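Local coordinates for enoyl-[acyl-carrier-protein] reductase [FMN] (Thermotoga maritima, PDB 5GVJ), which probably reduces enoyl groups carried on acyl carrier protein, using NADH and an FMN cofactor, at residues G20-A25 with G259-A264; G171-G176 with E188-G193; P230-R235 with V277-G282. The protein carries 1 engineered substitution. All coordinates share one frame; numbering follows the deposited sequence.

All three contacts hold residues of the FMN site, which is empty in this chain. Contact 2 lies deepest, at the ends of strands 167-170 and 189-191 of the eight-stranded parallel sheet of this TIM-barrel fold. Contact 1 starts from the loop after the neighbouring strand 17-18 and reaches helix 260-265. Contact 3 joins the antiparallel strand 231-234 to the loop before helix 290-309. Centres of contacts 1 and 2 are about 19 Å apart, of 1 and 3 about 13 Å, of 2 and 3 about 15 Å. Contact 1 spans both segments of contact 2 along the chain and interleaves with contact 3. Contacts 2 and 3 touch through Ser280, and both reach the second subunit.

Contact 1: G20-A25 with G259-A264; sequences GGMAWA and GSLRRA
The loop 20-25 meets the first turn of helix 260-265 most closely at Trp24 and Arg262, whose CA atoms are 6.4 Å apart. Trp24 has a positive phi of 74°, and its side chain leaves the loop toward the helix. The indole lies against the aliphatic part of Arg262. Arg262 CG sits 3.4 Å from the centroid of the six-membered ring of Trp24, almost straight above its centre. This is a CH-pi contact over one face. The methylenes on both sides of CG extend the cover. Arg262 CB lies 3.7 Å from Trp24 NE1, and Arg262 CD lies 3.6 Å from Trp24 CH2. The arginine chain then bends at CG-CD (chi3 62°), and its guanidinium plane stands 75° from the ring. The charged group is therefore not stacked on the indole. Its NH1 forms a salt bridge with Glu267.

Leu261 is the second helix residue in the contact. Its CD2 methyl does nearly all the touching. It lies at the edge of the indole, 4.0 Å from Trp24 CD1, and 3.7 Å from Ala23 O. The same methyl approaches Met22 CG and Ala23 CB, both at 4.3 Å. Elsewhere Leu261 packs on the engineered Ala276, and Met22 packs on Tyr208 of helix 206-214. A weak bond runs from Ala25 N to Ala23 O.

Gly21 and Ala23 of this loop bind FMN in another structure of this protein. The contact thus joins a cofactor-binding loop to a short helix at the surface. No hydrogen bond crosses between the segments. Cohesion here comes from dispersion and CH-pi attraction, while the arginine charge is paired within its own part of the chain.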
loop_
_atom_site.group_PDB
_atom_site.type_symbol
_atom_site.label_atom_id
_atom_site.label_comp_id
_atom_site.label_asym_id
_atom_site.label_seq_id
_atom_site.Cartn_x
_atom_site.Cartn_y
_atom_site.Cartn_z
ATOM N N GLY A 20 13.354 -8.546 8.897
ATOM C CA GLY A 20 12.665 -9.549 8.098
ATOM C C GLY A 20 12.911 -11.013 8.431
ATOM O O GLY A 20 11.965 -11.804 8.529
ATOM N N GLY A 21 14.169 -11.404 8.587
ATOM C CA GLY A 21 14.461 -12.819 8.792
ATOM C C GLY A 21 14.277 -13.669 7.549
ATOM O O GLY A 21 13.752 -14.789 7.631
ATOM N N MET A 22 14.684 -13.156 6.395
ATOM C CA MET A 22 14.709 -13.939 5.173
ATOM C C MET A 22 15.817 -14.993 5.246
ATOM O O MET A 22 16.779 -14.870 6.010
ATOM C CB MET A 22 14.921 -13.002 3.982
ATOM C CG MET A 22 14.768 -13.616 2.610
ATOM S SD MET A 22 14.882 -12.316 1.358
ATOM C CE MET A 22 16.520 -11.632 1.641
ATOM N N ALA A 23 15.668 -16.052 4.449
ATOM C CA ALA A 23 16.739 -17.034 4.340
ATOM C C ALA A 23 18.002 -16.367 3.807
ATOM O O ALA A 23 17.942 -15.480 2.950
ATOM C CB ALA A 23 16.326 -18.188 3.430
ATOM N N TRP A 24 19.148 -16.778 4.356
ATOM C CA TRP A 24 20.472 -16.288 3.970
ATOM C C TRP A 24 20.737 -14.879 4.486
ATOM O O TRP A 24 21.812 -14.630 5.033
ATOM C CB TRP A 24 20.670 -16.356 2.452
ATOM C CG TRP A 24 20.544 -17.745 1.932
ATOM C CD1 TRP A 24 19.530 -18.249 1.171
ATOM C CD2 TRP A 24 21.446 -18.833 2.171
ATOM N NE1 TRP A 24 19.757 -19.577 0.903
ATOM C CE2 TRP A 24 20.927 -19.960 1.505
ATOM C CE3 TRP A 24 22.655 -18.956 2.865
ATOM C CZ2 TRP A 24 21.571 -21.199 1.520
ATOM C CZ3 TRP A 24 23.293 -20.187 2.879
ATOM C CH2 TRP A 24 22.748 -21.292 2.209
ATOM N N ALA A 25 19.776 -13.954 4.352
ATOM C CA ALA A 25 19.996 -12.591 4.838
ATOM C C ALA A 25 19.719 -12.455 6.329
ATOM O O ALA A 25 20.297 -11.578 6.984
ATOM C CB ALA A 25 19.114 -11.598 4.067
ATOM N N GLY A 259 18.856 -22.418 -5.583
ATOM C CA GLY A 259 20.031 -21.702 -5.148
ATOM C C GLY A 259 20.122 -20.260 -5.594
ATOM O O GLY A 259 21.105 -19.597 -5.257
ATOM N N SER A 260 19.122 -19.738 -6.316
ATOM C CA SER A 260 19.254 -18.398 -6.889
ATOM C C SER A 260 19.288 -17.320 -5.810
ATOM O O SER A 260 20.008 -16.325 -5.951
ATOM C CB SER A 260 18.127 -18.127 -7.885
ATOM O OG SER A 260 16.856 -18.153 -7.256
ATOM N N LEU A 261 18.531 -17.495 -4.720
ATOM C CA LEU A 261 18.564 -16.500 -3.651
ATOM C C LEU A 261 19.918 -16.488 -2.953
ATOM O O LEU A 261 20.455 -15.415 -2.648
ATOM C CB LEU A 261 17.438 -16.749 -2.639
ATOM C CG LEU A 261 17.378 -15.737 -1.480
ATOM C CD1 LEU A 261 17.026 -14.329 -1.976
ATOM C CD2 LEU A 261 16.415 -16.177 -0.380
ATOM N N ARG A 262 20.499 -17.666 -2.713
ATOM C CA ARG A 262 21.820 -17.726 -2.093
ATOM C C ARG A 262 22.876 -17.046 -2.957
ATOM O O ARG A 262 23.772 -16.370 -2.437
ATOM C CB ARG A 262 22.217 -19.177 -1.824
ATOM C CG ARG A 262 23.416 -19.306 -0.900
ATOM C CD ARG A 262 24.095 -20.665 -1.042
ATOM N NE ARG A 262 24.620 -20.852 -2.393
ATOM C CZ ARG A 262 25.834 -20.478 -2.789
ATOM N NH1 ARG A 262 26.676 -19.904 -1.936
ATOM N NH2 ARG A 262 26.208 -20.686 -4.045
ATOM N N ARG A 263 22.791 -17.210 -4.279
ATOM C CA ARG A 263 23.797 -16.609 -5.152
ATOM C C ARG A 263 23.769 -15.089 -5.063
ATOM O O ARG A 263 24.817 -14.437 -5.132
ATOM C CB ARG A 263 23.600 -17.063 -6.601
ATOM C CG ARG A 263 23.919 -18.530 -6.870
ATOM C CD ARG A 263 24.173 -18.769 -8.352
ATOM N NE ARG A 263 22.948 -18.716 -9.143
ATOM C CZ ARG A 263 22.141 -19.758 -9.347
ATOM N NH1 ARG A 263 22.424 -20.946 -8.815
ATOM N NH2 ARG A 263 21.044 -19.616 -10.087
ATOM N N ALA A 264 22.578 -14.500 -4.915
ATOM C CA ALA A 264 22.498 -13.050 -4.767
ATOM C C ALA A 264 23.001 -12.615 -3.398
ATOM O O ALA A 264 23.878 -11.748 -3.294
ATOM C CB ALA A 264 21.061 -12.575 -4.992
#

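Contact 2: G171-G176 with E188-G193; sequences GGIADG and EAVQMG
The two segments come closest at Ile173 and Met192, with CA atoms 5.6 Å apart, where the loop after strand 167-170 passes the end of strand 189-191. No direct hydrogen bond joins them. Instead, water 1 accepts from Gly171 N at 2.9 Å and Ile173 N at 3.0 Å, and donates to Gln191 O at 2.8 Å.

Ile173 packs on two residues. CD1 meets Val190 CG1 at 3.9 Å. Its CG2, anti to the backbone N, also lies near Val190 but comes closest to Met192 CE, at 3.6 Å. Met192 runs extended beyond CG and crosses Ile173 at about a right angle. Its CG passes 3.3 Å from Ile173 O, and SD lies 3.9 Å from Ala174 CA.

Asp175 N-caps helix 176-185 through Gly178 N, and its OD2 accepts a hydrogen bond from Asn157 and forms a salt bridge with Arg161, both of the second subunit. The CB of Gln191 points away from segment 171-176, and its side-chain NE2 donates to Met19 O. Gly172, Gln191 and Gly193 bind FMN in another structure of this protein. The contact pairs a bridging water, which ties three backbone atoms together, with an apolar patch beside it, among FMN-binding residues.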
loop_
_atom_site.group_PDB
_atom_site.type_symbol
_atom_site.label_atom_id
_atom_site.label_comp_id
_atom_site.label_asym_id
_atom_site.label_seq_id
_atom_site.Cartn_x
_atom_site.Cartn_y
_atom_site.Cartn_z
ATOM N N GLY A 171 5.987 -4.879 4.529
ATOM C CA GLY A 171 5.911 -4.578 3.119
ATOM C C GLY A 171 5.751 -3.094 2.880
ATOM O O GLY A 171 4.720 -2.514 3.243
ATOM N N GLY A 172 6.767 -2.473 2.274
ATOM C CA GLY A 172 6.735 -1.064 1.938
ATOM C C GLY A 172 7.159 -0.121 3.041
ATOM O O GLY A 172 7.051 1.095 2.870
ATOM N N ILE A 173 7.649 -0.630 4.167
ATOM C CA ILE A 173 7.939 0.204 5.320
ATOM C C ILE A 173 9.446 0.323 5.454
ATOM O O ILE A 173 10.134 -0.678 5.675
ATOM C CB ILE A 173 7.311 -0.366 6.599
ATOM C CG1 ILE A 173 5.812 -0.587 6.376
ATOM C CG2 ILE A 173 7.539 0.601 7.747
ATOM C CD1 ILE A 173 5.201 -1.574 7.319
ATOM N N ALA A 174 9.960 1.543 5.339
ATOM C CA ALA A 174 11.395 1.735 5.505
ATOM C C ALA A 174 11.744 2.996 6.284
ATOM O O ALA A 174 12.929 3.348 6.349
ATOM C CB ALA A 174 12.097 1.766 4.142
ATOM N N ASP A 175 10.771 3.686 6.880
ATOM C CA ASP A 175 11.059 4.944 7.562
ATOM C C ASP A 175 9.956 5.243 8.575
ATOM O O ASP A 175 8.967 4.509 8.690
ATOM C CB ASP A 175 11.238 6.092 6.560
ATOM C CG ASP A 175 10.057 6.241 5.620
ATOM O OD1 ASP A 175 8.922 5.888 6.021
ATOM O OD2 ASP A 175 10.269 6.713 4.485
ATOM N N GLY A 176 10.138 6.350 9.305
ATOM C CA GLY A 176 9.211 6.696 10.371
ATOM C C GLY A 176 7.840 7.096 9.862
ATOM O O GLY A 176 6.829 6.836 10.526
ATOM N N GLU A 188 0.376 -2.274 15.285
ATOM C CA GLU A 188 1.061 -1.856 16.502
ATOM C C GLU A 188 2.552 -2.183 16.473
ATOM O O GLU A 188 3.230 -2.033 17.494
ATOM C CB GLU A 188 0.368 -2.476 17.718
ATOM C CG GLU A 188 -1.093 -2.035 17.729
ATOM C CD GLU A 188 -1.915 -2.665 18.826
ATOM O OE1 GLU A 188 -1.793 -2.209 19.973
ATOM O OE2 GLU A 188 -2.691 -3.593 18.531
ATOM N N ALA A 189 3.069 -2.626 15.330
ATOM C CA ALA A 189 4.508 -2.701 15.096
ATOM C C ALA A 189 4.716 -2.781 13.591
ATOM O O ALA A 189 3.758 -2.882 12.818
ATOM C CB ALA A 189 5.150 -3.894 15.826
ATOM N N VAL A 190 5.978 -2.702 13.167
ATOM C CA VAL A 190 6.295 -2.802 11.749
ATOM C C VAL A 190 7.485 -3.729 11.569
ATOM O O VAL A 190 8.362 -3.820 12.429
ATOM C CB VAL A 190 6.584 -1.422 11.108
ATOM C CG1 VAL A 190 5.301 -0.573 11.060
ATOM C CG2 VAL A 190 7.688 -0.686 11.861
ATOM N N GLN A 191 7.506 -4.412 10.433
ATOM C CA GLN A 191 8.625 -5.250 10.032
ATOM C C GLN A 191 9.204 -4.652 8.757
ATOM O O GLN A 191 8.453 -4.320 7.834
ATOM C CB GLN A 191 8.171 -6.698 9.825
ATOM C CG GLN A 191 9.275 -7.623 9.371
ATOM C CD GLN A 191 8.781 -9.043 9.245
ATOM O OE1 GLN A 191 7.724 -9.284 8.658
ATOM N NE2 GLN A 191 9.523 -9.989 9.828
ATOM N N MET A 192 10.534 -4.464 8.716
ATOM C CA MET A 192 11.178 -3.712 7.630
ATOM C C MET A 192 12.327 -4.532 7.062
ATOM O O MET A 192 13.494 -4.224 7.329
ATOM C CB MET A 192 11.684 -2.349 8.123
ATOM C CG MET A 192 10.674 -1.463 8.816
ATOM S SD MET A 192 11.450 0.158 9.025
ATOM C CE MET A 192 10.272 0.992 10.072
ATOM N N GLY A 193 12.007 -5.542 6.259
ATOM C CA GLY A 193 13.047 -6.439 5.783
ATOM C C GLY A 193 14.132 -5.757 4.968
ATOM O O GLY A 193 15.321 -5.842 5.308
HETATM O O HOH W 1 8.356 -3.349 5.202
#

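Contact 3: P230-R235 with V277-G282; sequences PARVLR and VGQSAG. With NA (sodium ion), chain C.
Two hydrogen-bond donors lie close here without bonding: Arg232 NH1 and Gln279 NE2 are only 3.1 Å apart. The glutamine NE2 sits over one face of the guanidinium, and the amide and guanidinium planes stand 77° apart. Outside partners fix both groups. Arg232 NH1 bonds Thr220 OG1, and its NH2 bonds Met141 O. The amide of Gln279 bonds across the dimer, with NE2 on Glu149 O and OE1 on Thr151 N of the second subunit. Those two bonds settle which end of the amide faces the arginine.

Arg232 reaches this place from strand 231-234 with its CG anti to the backbone N and a bend about the CG-CD bond. Its aliphatic part runs along the other backbone. Arg232 CG is 3.6 Å from Val277 O, and Arg232 CD is 4.0 Å from Gly278 CA. Val277 O is buried and has no hydrogen-bond partner in the model.

Two residues along the strand, Leu234 packs on Val277. Leu234 CD1 lies 3.5 Å from Val277 CG2, a tight apolar approach. Neither side chain has a staggered first torsion, with chi1 -123° for Leu234 and -25° for Val277, which suggests strain or uncertain placement.

At the far end of segment 277-282, Ala281 O binds the sodium ion at 2.3 Å. Water 2, at 2.5 Å from the ion, and the carbonyl oxygens of Ile212, Val213, Ala215 and Ile284 complete its six ligands. Ser280, next to Ala281, binds FMN in another structure of this protein. The segment therefore connects the cofactor site, the metal and the dimer interface. Across the contact itself, the close approach of two donors is probably unfavourable, and the bonds each group makes elsewhere are consistent with its being tolerated, while Val277 O stays buried without a partner.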
loop_
_atom_site.group_PDB
_atom_site.type_symbol
_atom_site.label_atom_id
_atom_site.label_comp_id
_atom_site.label_asym_id
_atom_site.label_seq_id
_atom_site.Cartn_x
_atom_site.Cartn_y
_atom_site.Cartn_z
ATOM N N PRO A 230 4.125 -16.332 -6.986
ATOM C CA PRO A 230 4.782 -15.065 -7.331
ATOM C C PRO A 230 5.822 -14.660 -6.295
ATOM O O PRO A 230 5.699 -14.957 -5.105
ATOM C CB PRO A 230 3.620 -14.067 -7.372
ATOM C CG PRO A 230 2.611 -14.650 -6.428
ATOM C CD PRO A 230 2.717 -16.140 -6.600
ATOM N N ALA A 231 6.864 -13.973 -6.768
ATOM C CA ALA A 231 7.920 -13.472 -5.902
ATOM C C ALA A 231 8.460 -12.174 -6.484
ATOM O O ALA A 231 8.647 -12.065 -7.697
ATOM C CB ALA A 231 9.048 -14.494 -5.742
ATOM N N ARG A 232 8.704 -11.193 -5.619
ATOM C CA ARG A 232 9.171 -9.880 -6.048
ATOM C C ARG A 232 10.688 -9.819 -5.935
ATOM O O ARG A 232 11.246 -10.053 -4.857
ATOM C CB ARG A 232 8.541 -8.759 -5.224
ATOM C CG ARG A 232 8.990 -7.361 -5.661
ATOM C CD ARG A 232 8.252 -6.280 -4.894
ATOM N NE ARG A 232 6.801 -6.420 -5.018
ATOM C CZ ARG A 232 6.088 -5.937 -6.030
ATOM N NH1 ARG A 232 6.693 -5.285 -7.015
ATOM N NH2 ARG A 232 4.767 -6.118 -6.060
ATOM N N VAL A 233 11.347 -9.495 -7.049
ATOM C CA VAL A 233 12.794 -9.370 -7.094
ATOM C C VAL A 233 13.174 -8.139 -7.909
ATOM O O VAL A 233 12.382 -7.602 -8.687
ATOM C CB VAL A 233 13.481 -10.624 -7.687
ATOM C CG1 VAL A 233 13.252 -11.843 -6.799
ATOM C CG2 VAL A 233 12.999 -10.880 -9.108
ATOM N N LEU A 234 14.416 -7.711 -7.719
ATOM C CA LEU A 234 14.982 -6.606 -8.480
ATOM C C LEU A 234 14.987 -6.928 -9.973
ATOM O O LEU A 234 15.095 -8.089 -10.376
ATOM C CB LEU A 234 16.403 -6.332 -7.978
ATOM C CG LEU A 234 16.793 -4.950 -7.448
ATOM C CD1 LEU A 234 15.590 -4.182 -6.951
ATOM C CD2 LEU A 234 17.806 -5.100 -6.335
ATOM N N ARG A 235 14.853 -5.886 -10.802
ATOM C CA ARG A 235 14.844 -6.049 -12.256
ATOM C C ARG A 235 16.239 -6.358 -12.795
ATOM O O ARG A 235 16.846 -5.530 -13.479
ATOM C CB ARG A 235 14.283 -4.795 -12.938
ATOM C CG ARG A 235 12.779 -4.646 -12.779
ATOM C CD ARG A 235 12.198 -3.512 -13.631
ATOM N NE ARG A 235 10.788 -3.302 -13.315
ATOM C CZ ARG A 235 9.779 -3.722 -14.072
ATOM N NH1 ARG A 235 10.025 -4.379 -15.197
ATOM N NH2 ARG A 235 8.526 -3.495 -13.700
ATOM N N VAL A 277 13.975 -8.175 -3.068
ATOM C CA VAL A 277 13.856 -6.921 -2.339
ATOM C C VAL A 277 12.520 -6.285 -2.708
ATOM O O VAL A 277 11.999 -6.477 -3.812
ATOM C CB VAL A 277 15.043 -5.954 -2.613
ATOM C CG1 VAL A 277 16.301 -6.716 -3.038
ATOM C CG2 VAL A 277 14.685 -4.897 -3.611
ATOM N N GLY A 278 11.950 -5.546 -1.753
ATOM C CA GLY A 278 10.638 -4.963 -1.921
ATOM C C GLY A 278 10.695 -3.584 -2.542
ATOM O O GLY A 278 11.760 -3.019 -2.787
ATOM N N GLN A 279 9.501 -3.037 -2.798
ATOM C CA GLN A 279 9.417 -1.715 -3.399
ATOM C C GLN A 279 9.991 -0.649 -2.486
ATOM O O GLN A 279 10.380 0.421 -2.968
ATOM C CB GLN A 279 7.950 -1.389 -3.759
ATOM C CG GLN A 279 7.398 -2.271 -4.879
ATOM C CD GLN A 279 5.990 -1.875 -5.301
ATOM O OE1 GLN A 279 5.385 -0.983 -4.711
ATOM N NE2 GLN A 279 5.466 -2.539 -6.332
ATOM N N SER A 280 10.086 -0.922 -1.181
ATOM C CA SER A 280 10.690 0.070 -0.300
ATOM C C SER A 280 12.166 0.309 -0.599
ATOM O O SER A 280 12.739 1.240 -0.031
ATOM C CB SER A 280 10.537 -0.331 1.171
ATOM O OG SER A 280 11.365 -1.429 1.471
ATOM N N ALA A 281 12.796 -0.484 -1.473
ATOM C CA ALA A 281 14.168 -0.150 -1.868
ATOM C C ALA A 281 14.241 1.244 -2.482
ATOM O O ALA A 281 15.239 1.949 -2.304
ATOM C CB ALA A 281 14.726 -1.196 -2.838
ATOM N N GLY A 282 13.178 1.687 -3.156
ATOM C CA GLY A 282 13.181 3.030 -3.715
ATOM C C GLY A 282 13.166 4.137 -2.684
ATOM O O GLY A 282 13.396 5.298 -3.036
HETATM NA NA NA C . 17.170 2.743 -3.370
HETATM O O HOH W 2 16.477 5.075 -3.938
#